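Putative alpha/beta hydrolase (Desulfitobacterium hafniense, PDB 4RPC) is of unknown specific function but probably acts as a serine hydrolase, as many members of the alpha/beta hydrolase family do. Local coordinates at residues Leu25-Trp34 and Leu52-Thr60; Lys88-Ala99 and Ile111-Gln122. All blocks are in the same frame, centred on the assembly; numbering follows the deposited sequence.

Contact 1: Leu25-Trp34 and Leu52-Thr60; sequences LLIHGAGFYW and LIPELEGHT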
loop_
_atom_site.group_PDB
_atom_site.type_symbol
_atom_site.label_atom_id
_atom_site.label_comp_id
_atom_site.label_asym_id
_atom_site.label_seq_id
_atom_site.Cartn_x
_atom_site.Cartn_y
_atom_site.Cartn_z
ATOM N N LEU A 25 8.016 -7.627 3.196
ATOM C CA LEU A 25 8.087 -6.334 2.455
ATOM C C LEU A 25 6.932 -5.437 2.834
ATOM O O LEU A 25 5.801 -5.868 2.774
ATOM C CB LEU A 25 7.945 -6.601 0.942
ATOM C CG LEU A 25 8.951 -6.199 -0.098
ATOM C CD1 LEU A 25 8.312 -6.365 -1.464
ATOM C CD2 LEU A 25 9.509 -4.800 0.023
ATOM N N LEU A 26 7.206 -4.185 3.148
ATOM C CA LEU A 26 6.205 -3.248 3.535
ATOM C C LEU A 26 6.226 -2.075 2.589
ATOM O O LEU A 26 7.250 -1.326 2.549
ATOM C CB LEU A 26 6.489 -2.740 4.937
ATOM C CG LEU A 26 6.644 -3.791 6.003
ATOM C CD1 LEU A 26 7.142 -3.126 7.276
ATOM C CD2 LEU A 26 5.330 -4.469 6.279
ATOM N N ILE A 27 5.116 -1.910 1.840
ATOM C CA ILE A 27 5.021 -0.911 0.742
ATOM C C ILE A 27 3.994 0.114 1.055
ATOM O O ILE A 27 2.808 -0.190 1.157
ATOM C CB ILE A 27 4.731 -1.549 -0.633
ATOM C CG1 ILE A 27 5.619 -2.763 -0.893
ATOM C CG2 ILE A 27 4.928 -0.526 -1.749
ATOM C CD1 ILE A 27 5.329 -3.511 -2.200
ATOM N N HIS A 28 4.458 1.342 1.259
ATOM C CA HIS A 28 3.612 2.466 1.603
ATOM C C HIS A 28 2.816 3.014 0.426
ATOM O O HIS A 28 3.008 2.602 -0.716
ATOM C CB HIS A 28 4.434 3.574 2.261
ATOM C CG HIS A 28 5.347 4.334 1.329
ATOM N ND1 HIS A 28 4.890 5.344 0.519
ATOM C CD2 HIS A 28 6.693 4.329 1.187
ATOM C CE1 HIS A 28 5.895 5.859 -0.169
ATOM N NE2 HIS A 28 7.004 5.271 0.218
ATOM N N GLY A 29 1.879 3.901 0.711
ATOM C CA GLY A 29 1.016 4.450 -0.341
ATOM C C GLY A 29 1.431 5.841 -0.817
ATOM O O GLY A 29 2.408 6.444 -0.323
ATOM N N ALA A 30 0.713 6.318 -1.826
ATOM C CA ALA A 30 0.920 7.663 -2.343
ATOM C C ALA A 30 0.798 8.707 -1.237
ATOM O O ALA A 30 -0.164 8.742 -0.507
ATOM C CB ALA A 30 -0.109 7.967 -3.422
ATOM N N GLY A 31 1.778 9.598 -1.174
ATOM C CA GLY A 31 1.831 10.660 -0.182
ATOM C C GLY A 31 2.427 10.273 1.147
ATOM O O GLY A 31 2.619 11.153 1.971
ATOM N N PHE A 32 2.685 8.993 1.382
ATOM C CA PHE A 32 3.150 8.504 2.700
ATOM C C PHE A 32 4.661 8.507 2.697
ATOM O O PHE A 32 5.267 8.910 1.698
ATOM C CB PHE A 32 2.604 7.106 3.001
ATOM C CG PHE A 32 1.105 7.042 3.127
ATOM C CD1 PHE A 32 0.321 8.183 3.066
ATOM C CD2 PHE A 32 0.479 5.830 3.428
ATOM C CE1 PHE A 32 -1.059 8.110 3.284
ATOM C CE2 PHE A 32 -0.891 5.751 3.613
ATOM C CZ PHE A 32 -1.654 6.888 3.523
ATOM N N TYR A 33 5.268 8.060 3.792
ATOM C CA TYR A 33 6.696 8.003 3.905
ATOM C C TYR A 33 7.092 6.709 4.554
ATOM O O TYR A 33 6.488 6.309 5.511
ATOM C CB TYR A 33 7.177 9.180 4.764
ATOM C CG TYR A 33 8.668 9.384 4.787
ATOM C CD1 TYR A 33 9.393 9.389 3.597
ATOM C CD2 TYR A 33 9.357 9.632 5.985
ATOM C CE1 TYR A 33 10.763 9.605 3.575
ATOM C CE2 TYR A 33 10.731 9.849 5.980
ATOM C CZ TYR A 33 11.442 9.819 4.771
ATOM O OH TYR A 33 12.811 9.997 4.709
ATOM N N TRP A 34 8.128 6.072 4.052
ATOM C CA TRP A 34 8.544 4.763 4.518
ATOM C C TRP A 34 8.788 4.724 6.027
ATOM O O TRP A 34 8.424 3.751 6.658
ATOM C CB TRP A 34 9.808 4.310 3.799
ATOM C CG TRP A 34 11.073 4.986 4.292
ATOM C CD1 TRP A 34 11.589 6.146 3.865
ATOM C CD2 TRP A 34 11.960 4.501 5.319
ATOM N NE1 TRP A 34 12.738 6.444 4.555
ATOM C CE2 TRP A 34 12.993 5.434 5.448
ATOM C CE3 TRP A 34 11.971 3.364 6.134
ATOM C CZ2 TRP A 34 14.049 5.276 6.369
ATOM C CZ3 TRP A 34 13.034 3.208 7.069
ATOM C CH2 TRP A 34 14.046 4.161 7.168
ATOM N N LEU A 52 11.903 -5.333 4.768
ATOM C CA LEU A 52 12.346 -4.548 3.646
ATOM C C LEU A 52 11.313 -3.488 3.284
ATOM O O LEU A 52 10.160 -3.822 2.960
ATOM C CB LEU A 52 12.534 -5.516 2.482
ATOM C CG LEU A 52 13.390 -6.760 2.793
ATOM C CD1 LEU A 52 13.113 -7.890 1.799
ATOM C CD2 LEU A 52 14.841 -6.336 2.775
ATOM N N ILE A 53 11.719 -2.226 3.277
ATOM C CA ILE A 53 10.807 -1.127 3.120
ATOM C C ILE A 53 11.234 -0.188 2.001
ATOM O O ILE A 53 12.179 0.560 2.140
ATOM C CB ILE A 53 10.644 -0.311 4.421
ATOM C CG1 ILE A 53 10.522 -1.239 5.675
ATOM C CG2 ILE A 53 9.444 0.593 4.331
ATOM C CD1 ILE A 53 11.820 -1.570 6.303
ATOM N N PRO A 54 10.559 -0.247 0.854
ATOM C CA PRO A 54 10.982 0.674 -0.187
ATOM C C PRO A 54 10.489 2.114 0.014
ATOM O O PRO A 54 9.536 2.350 0.728
ATOM C CB PRO A 54 10.321 0.091 -1.441
ATOM C CG PRO A 54 9.221 -0.796 -0.951
ATOM C CD PRO A 54 9.732 -1.338 0.335
ATOM N N GLU A 55 11.130 3.072 -0.638
ATOM C CA GLU A 55 10.536 4.394 -0.859
ATOM C C GLU A 55 9.927 4.436 -2.234
ATOM O O GLU A 55 10.593 4.121 -3.209
ATOM C CB GLU A 55 11.624 5.428 -0.848
ATOM C CG GLU A 55 12.327 5.516 0.459
ATOM C CD GLU A 55 13.444 6.545 0.456
ATOM O OE1 GLU A 55 13.705 7.217 -0.604
ATOM O OE2 GLU A 55 14.051 6.633 1.540
ATOM N N LEU A 56 8.663 4.776 -2.351
ATOM C CA LEU A 56 8.095 5.019 -3.668
ATOM C C LEU A 56 8.827 6.211 -4.283
ATOM O O LEU A 56 9.278 7.118 -3.581
ATOM C CB LEU A 56 6.600 5.311 -3.570
ATOM C CG LEU A 56 5.660 4.191 -3.106
ATOM C CD1 LEU A 56 4.224 4.684 -3.215
ATOM C CD2 LEU A 56 5.837 3.019 -4.012
ATOM N N GLU A 57 8.994 6.182 -5.593
ATOM C CA GLU A 57 9.653 7.286 -6.283
ATOM C C GLU A 57 9.146 8.640 -5.848
ATOM O O GLU A 57 7.958 8.870 -5.708
ATOM C CB GLU A 57 9.539 7.150 -7.800
ATOM C CG GLU A 57 10.373 5.993 -8.360
ATOM C CD GLU A 57 9.681 4.619 -8.286
ATOM O OE1 GLU A 57 8.586 4.521 -7.708
ATOM O OE2 GLU A 57 10.223 3.636 -8.869
ATOM N N GLY A 58 10.094 9.544 -5.651
ATOM C CA GLY A 58 9.825 10.916 -5.204
ATOM C C GLY A 58 9.390 11.119 -3.746
ATOM O O GLY A 58 9.205 12.273 -3.344
ATOM N N HIS A 59 9.246 10.035 -2.950
ATOM C CA HIS A 59 8.833 10.157 -1.580
ATOM C C HIS A 59 10.033 10.228 -0.606
ATOM O O HIS A 59 10.266 9.349 0.268
ATOM C CB HIS A 59 7.896 9.016 -1.251
ATOM C CG HIS A 59 6.572 9.160 -1.941
ATOM N ND1 HIS A 59 6.476 9.225 -3.315
ATOM C CD2 HIS A 59 5.317 9.296 -1.462
ATOM C CE1 HIS A 59 5.220 9.447 -3.650
ATOM N NE2 HIS A 59 4.491 9.460 -2.551
ATOM N N THR A 60 10.749 11.323 -0.741
ATOM C CA THR A 60 12.016 11.524 -0.073
ATOM C C THR A 60 12.230 13.059 -0.064
ATOM O O THR A 60 11.478 13.830 -0.742
ATOM C CB THR A 60 13.103 10.718 -0.821
ATOM O OG1 THR A 60 14.302 10.689 -0.069
ATOM C CG2 THR A 60 13.415 11.248 -2.211
HETATM O O HOH W 1 7.293 1.228 1.909
HETATM O O HOH W 2 9.255 6.871 1.388
#

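Contact 2: Lys88-Ala99 and Ile111-Gln122; sequences KVQAIYGVSLGA and IKVMNLLLDGGQ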
loop_
_atom_site.group_PDB
_atom_site.type_symbol
_atom_site.label_atom_id
_atom_site.label_comp_id
_atom_site.label_asym_id
_atom_site.label_seq_id
_atom_site.Cartn_x
_atom_site.Cartn_y
_atom_site.Cartn_z
ATOM N N LYS A 88 12.685 -14.766 -2.592
ATOM C CA LYS A 88 11.407 -15.177 -2.021
ATOM C C LYS A 88 11.042 -14.277 -0.853
ATOM O O LYS A 88 11.877 -13.988 0.003
ATOM C CB LYS A 88 11.488 -16.625 -1.534
ATOM C CG LYS A 88 10.190 -17.163 -0.931
ATOM C CD LYS A 88 10.303 -18.644 -0.549
ATOM C CE LYS A 88 11.236 -18.846 0.652
ATOM N NZ LYS A 88 10.907 -19.993 1.570
ATOM N N VAL A 89 9.802 -13.818 -0.806
ATOM C CA VAL A 89 9.347 -13.105 0.351
ATOM C C VAL A 89 8.149 -13.790 0.968
ATOM O O VAL A 89 7.252 -14.312 0.259
ATOM C CB VAL A 89 9.070 -11.604 0.048
ATOM C CG1 VAL A 89 10.239 -11.008 -0.723
ATOM C CG2 VAL A 89 7.807 -11.409 -0.706
ATOM N N GLN A 90 8.094 -13.774 2.285
ATOM C CA GLN A 90 7.048 -14.549 2.943
ATOM C C GLN A 90 5.778 -13.773 2.909
ATOM O O GLN A 90 4.706 -14.370 2.816
ATOM C CB GLN A 90 7.385 -14.895 4.392
ATOM C CG GLN A 90 8.532 -15.863 4.631
ATOM C CD GLN A 90 8.412 -17.117 3.853
ATOM O OE1 GLN A 90 7.377 -17.783 3.857
ATOM N NE2 GLN A 90 9.464 -17.434 3.125
ATOM N N ALA A 91 5.886 -12.428 2.981
ATOM C CA ALA A 91 4.707 -11.545 2.907
ATOM C C ALA A 91 5.040 -10.139 2.399
ATOM O O ALA A 91 6.029 -9.556 2.811
ATOM C CB ALA A 91 4.076 -11.417 4.283
ATOM N N ILE A 92 4.161 -9.597 1.579
ATOM C CA ILE A 92 4.112 -8.192 1.264
ATOM C C ILE A 92 2.835 -7.570 1.841
ATOM O O ILE A 92 1.716 -8.061 1.573
ATOM C CB ILE A 92 4.104 -7.956 -0.248
ATOM C CG1 ILE A 92 5.156 -8.830 -0.942
ATOM C CG2 ILE A 92 4.422 -6.499 -0.547
ATOM C CD1 ILE A 92 5.185 -8.537 -2.424
ATOM N N TYR A 93 3.004 -6.549 2.677
ATOM C CA TYR A 93 1.909 -5.743 3.097
ATOM C C TYR A 93 1.995 -4.485 2.252
ATOM O O TYR A 93 3.058 -3.905 2.093
ATOM C CB TYR A 93 1.970 -5.441 4.596
ATOM C CG TYR A 93 0.988 -4.386 4.994
ATOM C CD1 TYR A 93 -0.301 -4.701 5.357
ATOM C CD2 TYR A 93 1.339 -3.037 4.920
ATOM C CE1 TYR A 93 -1.207 -3.718 5.695
ATOM C CE2 TYR A 93 0.437 -2.057 5.255
ATOM C CZ TYR A 93 -0.843 -2.406 5.632
ATOM O OH TYR A 93 -1.700 -1.383 5.978
ATOM N N GLY A 94 0.899 -4.098 1.639
ATOM C CA GLY A 94 0.892 -2.873 0.913
ATOM C C GLY A 94 -0.347 -2.113 1.210
ATOM O O GLY A 94 -1.451 -2.685 1.263
ATOM N N VAL A 95 -0.171 -0.820 1.452
ATOM C CA VAL A 95 -1.301 0.023 1.749
ATOM C C VAL A 95 -1.520 0.939 0.579
ATOM O O VAL A 95 -0.594 1.587 0.095
ATOM C CB VAL A 95 -1.143 0.808 3.084
ATOM C CG1 VAL A 95 0.052 1.738 3.041
ATOM C CG2 VAL A 95 -2.422 1.613 3.378
ATOM N N SER A 96 -2.761 0.951 0.112
ATOM C CA SER A 96 -3.224 1.821 -0.952
ATOM C C SER A 96 -2.470 1.534 -2.241
ATOM O O SER A 96 -2.447 0.388 -2.696
ATOM C CB SER A 96 -3.095 3.291 -0.481
ATOM O OG SER A 96 -4.059 4.111 -1.149
ATOM N N LEU A 97 -1.857 2.538 -2.850
ATOM C CA LEU A 97 -1.017 2.260 -4.005
ATOM C C LEU A 97 -0.033 1.126 -3.747
ATOM O O LEU A 97 0.290 0.375 -4.654
ATOM C CB LEU A 97 -0.202 3.469 -4.336
ATOM C CG LEU A 97 0.785 3.351 -5.481
ATOM C CD1 LEU A 97 0.116 2.889 -6.752
ATOM C CD2 LEU A 97 1.439 4.736 -5.653
ATOM N N GLY A 98 0.438 1.023 -2.515
ATOM C CA GLY A 98 1.407 0.035 -2.195
ATOM C C GLY A 98 0.821 -1.361 -2.374
ATOM O O GLY A 98 1.572 -2.284 -2.611
ATOM N N ALA A 99 -0.509 -1.507 -2.277
ATOM C CA ALA A 99 -1.128 -2.817 -2.493
ATOM C C ALA A 99 -1.088 -3.174 -3.980
ATOM O O ALA A 99 -1.072 -4.335 -4.347
ATOM C CB ALA A 99 -2.575 -2.811 -2.021
ATOM N N ILE A 111 10.427 -12.595 -8.544
ATOM C CA ILE A 111 10.524 -12.965 -7.153
ATOM C C ILE A 111 9.251 -13.646 -6.635
ATOM O O ILE A 111 8.142 -13.188 -6.909
ATOM C CB ILE A 111 10.811 -11.692 -6.372
ATOM C CG1 ILE A 111 12.272 -11.345 -6.639
ATOM C CG2 ILE A 111 10.489 -11.866 -4.895
ATOM C CD1 ILE A 111 12.661 -10.032 -6.063
ATOM N N LYS A 112 9.438 -14.747 -5.912
ATOM C CA LYS A 112 8.334 -15.547 -5.412
ATOM C C LYS A 112 7.719 -14.942 -4.159
ATOM O O LYS A 112 8.426 -14.572 -3.211
ATOM C CB LYS A 112 8.775 -16.985 -5.116
ATOM C CG LYS A 112 7.866 -17.753 -4.136
ATOM C CD LYS A 112 7.773 -19.247 -4.440
ATOM C CE LYS A 112 9.123 -19.944 -4.520
ATOM N NZ LYS A 112 8.998 -21.231 -5.277
ATOM N N VAL A 113 6.395 -14.881 -4.160
ATOM C CA VAL A 113 5.643 -14.227 -3.109
ATOM C C VAL A 113 4.653 -15.223 -2.462
ATOM O O VAL A 113 3.756 -15.762 -3.157
ATOM C CB VAL A 113 4.855 -13.054 -3.689
ATOM C CG1 VAL A 113 4.021 -12.389 -2.601
ATOM C CG2 VAL A 113 5.801 -12.020 -4.324
HETATM N N MSE A 114 4.773 -15.444 -1.166
HETATM C CA MSE A 114 3.914 -16.466 -0.530
HETATM C C MSE A 114 2.613 -15.873 -0.101
HETATM O O MSE A 114 1.606 -16.523 -0.203
HETATM C CB MSE A 114 4.458 -17.206 0.690
HETATM C CG MSE A 114 4.550 -18.734 0.386
HETATM SE SE MSE A 114 5.917 -19.059 -0.994
HETATM C CE MSE A 114 7.074 -17.887 0.054
ATOM N N ASN A 115 2.608 -14.646 0.403
ATOM C CA ASN A 115 1.402 -14.052 0.944
ATOM C C ASN A 115 1.327 -12.596 0.568
ATOM O O ASN A 115 2.330 -11.856 0.694
ATOM C CB ASN A 115 1.405 -14.105 2.481
ATOM C CG ASN A 115 1.271 -15.526 3.055
ATOM O OD1 ASN A 115 0.153 -16.001 3.308
ATOM N ND2 ASN A 115 2.395 -16.153 3.352
ATOM N N LEU A 116 0.139 -12.137 0.211
ATOM C CA LEU A 116 -0.091 -10.727 -0.063
ATOM C C LEU A 116 -1.054 -10.289 0.983
ATOM O O LEU A 116 -2.049 -10.986 1.205
ATOM C CB LEU A 116 -0.705 -10.515 -1.424
ATOM C CG LEU A 116 0.168 -10.708 -2.621
ATOM C CD1 LEU A 116 -0.692 -10.575 -3.849
ATOM C CD2 LEU A 116 1.265 -9.696 -2.650
ATOM N N LEU A 117 -0.743 -9.175 1.671
ATOM C CA LEU A 117 -1.711 -8.535 2.555
ATOM C C LEU A 117 -2.041 -7.196 1.965
ATOM O O LEU A 117 -1.161 -6.298 1.906
ATOM C CB LEU A 117 -1.138 -8.315 3.934
ATOM C CG LEU A 117 -1.091 -9.494 4.890
ATOM C CD1 LEU A 117 -0.114 -10.528 4.423
ATOM C CD2 LEU A 117 -0.818 -9.046 6.324
ATOM N N LEU A 118 -3.273 -7.033 1.562
ATOM C CA LEU A 118 -3.634 -5.889 0.784
ATOM C C LEU A 118 -4.591 -5.053 1.545
ATOM O O LEU A 118 -5.694 -5.505 1.852
ATOM C CB LEU A 118 -4.225 -6.342 -0.551
ATOM C CG LEU A 118 -3.380 -7.319 -1.328
ATOM C CD1 LEU A 118 -4.120 -7.856 -2.558
ATOM C CD2 LEU A 118 -2.054 -6.662 -1.743
ATOM N N ASP A 119 -4.167 -3.830 1.872
ATOM C CA ASP A 119 -4.957 -2.944 2.711
ATOM C C ASP A 119 -5.358 -1.762 1.844
ATOM O O ASP A 119 -4.488 -1.011 1.434
ATOM C CB ASP A 119 -4.075 -2.529 3.935
ATOM C CG ASP A 119 -4.853 -1.861 5.132
ATOM O OD1 ASP A 119 -6.067 -1.501 5.006
ATOM O OD2 ASP A 119 -4.213 -1.676 6.234
ATOM N N GLY A 120 -6.660 -1.584 1.558
ATOM C CA GLY A 120 -7.159 -0.429 0.808
ATOM C C GLY A 120 -6.669 -0.272 -0.621
ATOM O O GLY A 120 -6.468 0.851 -1.126
ATOM N N GLY A 121 -6.553 -1.398 -1.291
ATOM C CA GLY A 121 -6.179 -1.446 -2.675
ATOM C C GLY A 121 -7.327 -1.038 -3.548
ATOM O O GLY A 121 -8.499 -1.258 -3.187
ATOM N N GLN A 122 -6.975 -0.427 -4.673
ATOM C CA GLN A 122 -7.911 0.126 -5.637
ATOM C C GLN A 122 -7.295 -0.300 -6.971
ATOM O O GLN A 122 -6.151 -0.016 -7.204
ATOM C CB GLN A 122 -8.021 1.681 -5.461
ATOM C CG GLN A 122 -6.772 2.587 -5.795
ATOM C CD GLN A 122 -5.668 2.830 -4.657
ATOM O OE1 GLN A 122 -4.461 3.059 -4.975
ATOM N NE2 GLN A 122 -6.082 2.799 -3.345
HETATM O O HOH W 3 -4.016 -0.175 -4.791
#

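Contact 1: Leu25-Trp34 and Leu52-Thr60
H59 reaches across to the turn G29-F32, and tracing its side chain accounts for how the two loops are joined. CG lies anti to the carbonyl carbon (chi1 -70°), carrying the ring to the other loop. CB sits 3.9 Å and CG 3.8 Å from H28 CE1. CD2 then comes 3.2 Å from F32 O near the ring plane, and at the far end NE2 meets G31 N at 3.0 Å. The donor is a backbone N-H, so NE2 is the acceptor, with G31 N only 3° out of the imidazole plane. The remaining nitrogen, ND1, donates to E57 O, and the two bonds together fix the ring's rotation. In the neighbouring imidazole of H28, ND1 donates to G29 O, while L56 CG covers one face, 3.4 Å from H28 CE1.

Towards the strands, one direct bond, L26 N to L52 O at 3.0 Å, fits parallel pairing. Beyond it the chains diverge and P54 has no N-H to offer; a water bridges L26 O, H28 N and P54 O instead. L25 CD2 packs tightly on P54 CD at 3.5 Å.

The pair belongs to the central sheet of the alpha/beta hydrolase fold, whose oxyanion-hole loop H28-G29 probably forms. Strand 23-27 runs between strands 50-54 and 88-95, with I27, P54 and L52 packed against helix 70-83, while W34 stacks on H14 of strand 13-17.

Contact 2: Lys88-Ala99 and Ile111-Gln122
K88 to V95 and K112 to D119 pair as neighbouring parallel strands, the short segments 91-95 and 115-119 running at 12° to each other with axes 4.8 Å apart. They belong to a beta-alpha-beta unit whose first strand leads into the probable nucleophile elbow, G94-V95-S96-L97-G98, of the alpha/beta hydrolase fold. The regular backbone bonding, for example L117 N to I92 O at 2.7 Å, is broken around Q90. There the amide of N115 steps in: ND2 donates to Q90 O at 3.0 Å, with the acceptor in the amide plane.

On the face bearing I92, its CD1 fits against both methyl branches of V113 and reaches L116 CD2 at 4.1 Å. The other face carries Y93. With CG swung anti to the backbone N (chi1 169°), its ring runs past L117 CB to D119, and OH donates to OD2 at 2.5 Å. The oxygen is met at the ring edge, while the carboxylate plane stands 75° from the ring. A phenylalanine in place of Y93 would probably keep the packing on L117 but leave D119 OD2 without this hydroxyl donor.

The positive phi at S96, within the G-x-S-x-G sequence between strand and helix, is consistent with the elbow. Its OG also has a weak hydrogen bond to H241, consistent with a catalytic serine. A99 CB rests 3.9 Å from L118 CD2, and Q122 NE2 donates to S96 OG at 3.3 Å.

In the fold
Contact 1 closes before contact 2 opens along the chain, yet their centres lie only 13 Å apart because strands 23-27 and 88-95 are neighbours in one mixed sheet. The order across it, 13-17, 50-54, 23-27, 88-95, 112-119, 204-210, 232-236, makes the two contacts cover four adjacent parallel strands. The shared border has probable backbone hydrogen bonds, L25 N to A91 O at 2.8 Å and I27 N to Y93 O at 2.9 Å. I27 also packs CG2 against G98 CA, touching the probable elbow. Helix 70-83 adjoins residues of both contacts. G29, in the loop after strand 23-27, touches residues of the probable catalytic triad, consistent with an active site at this end of the sheet.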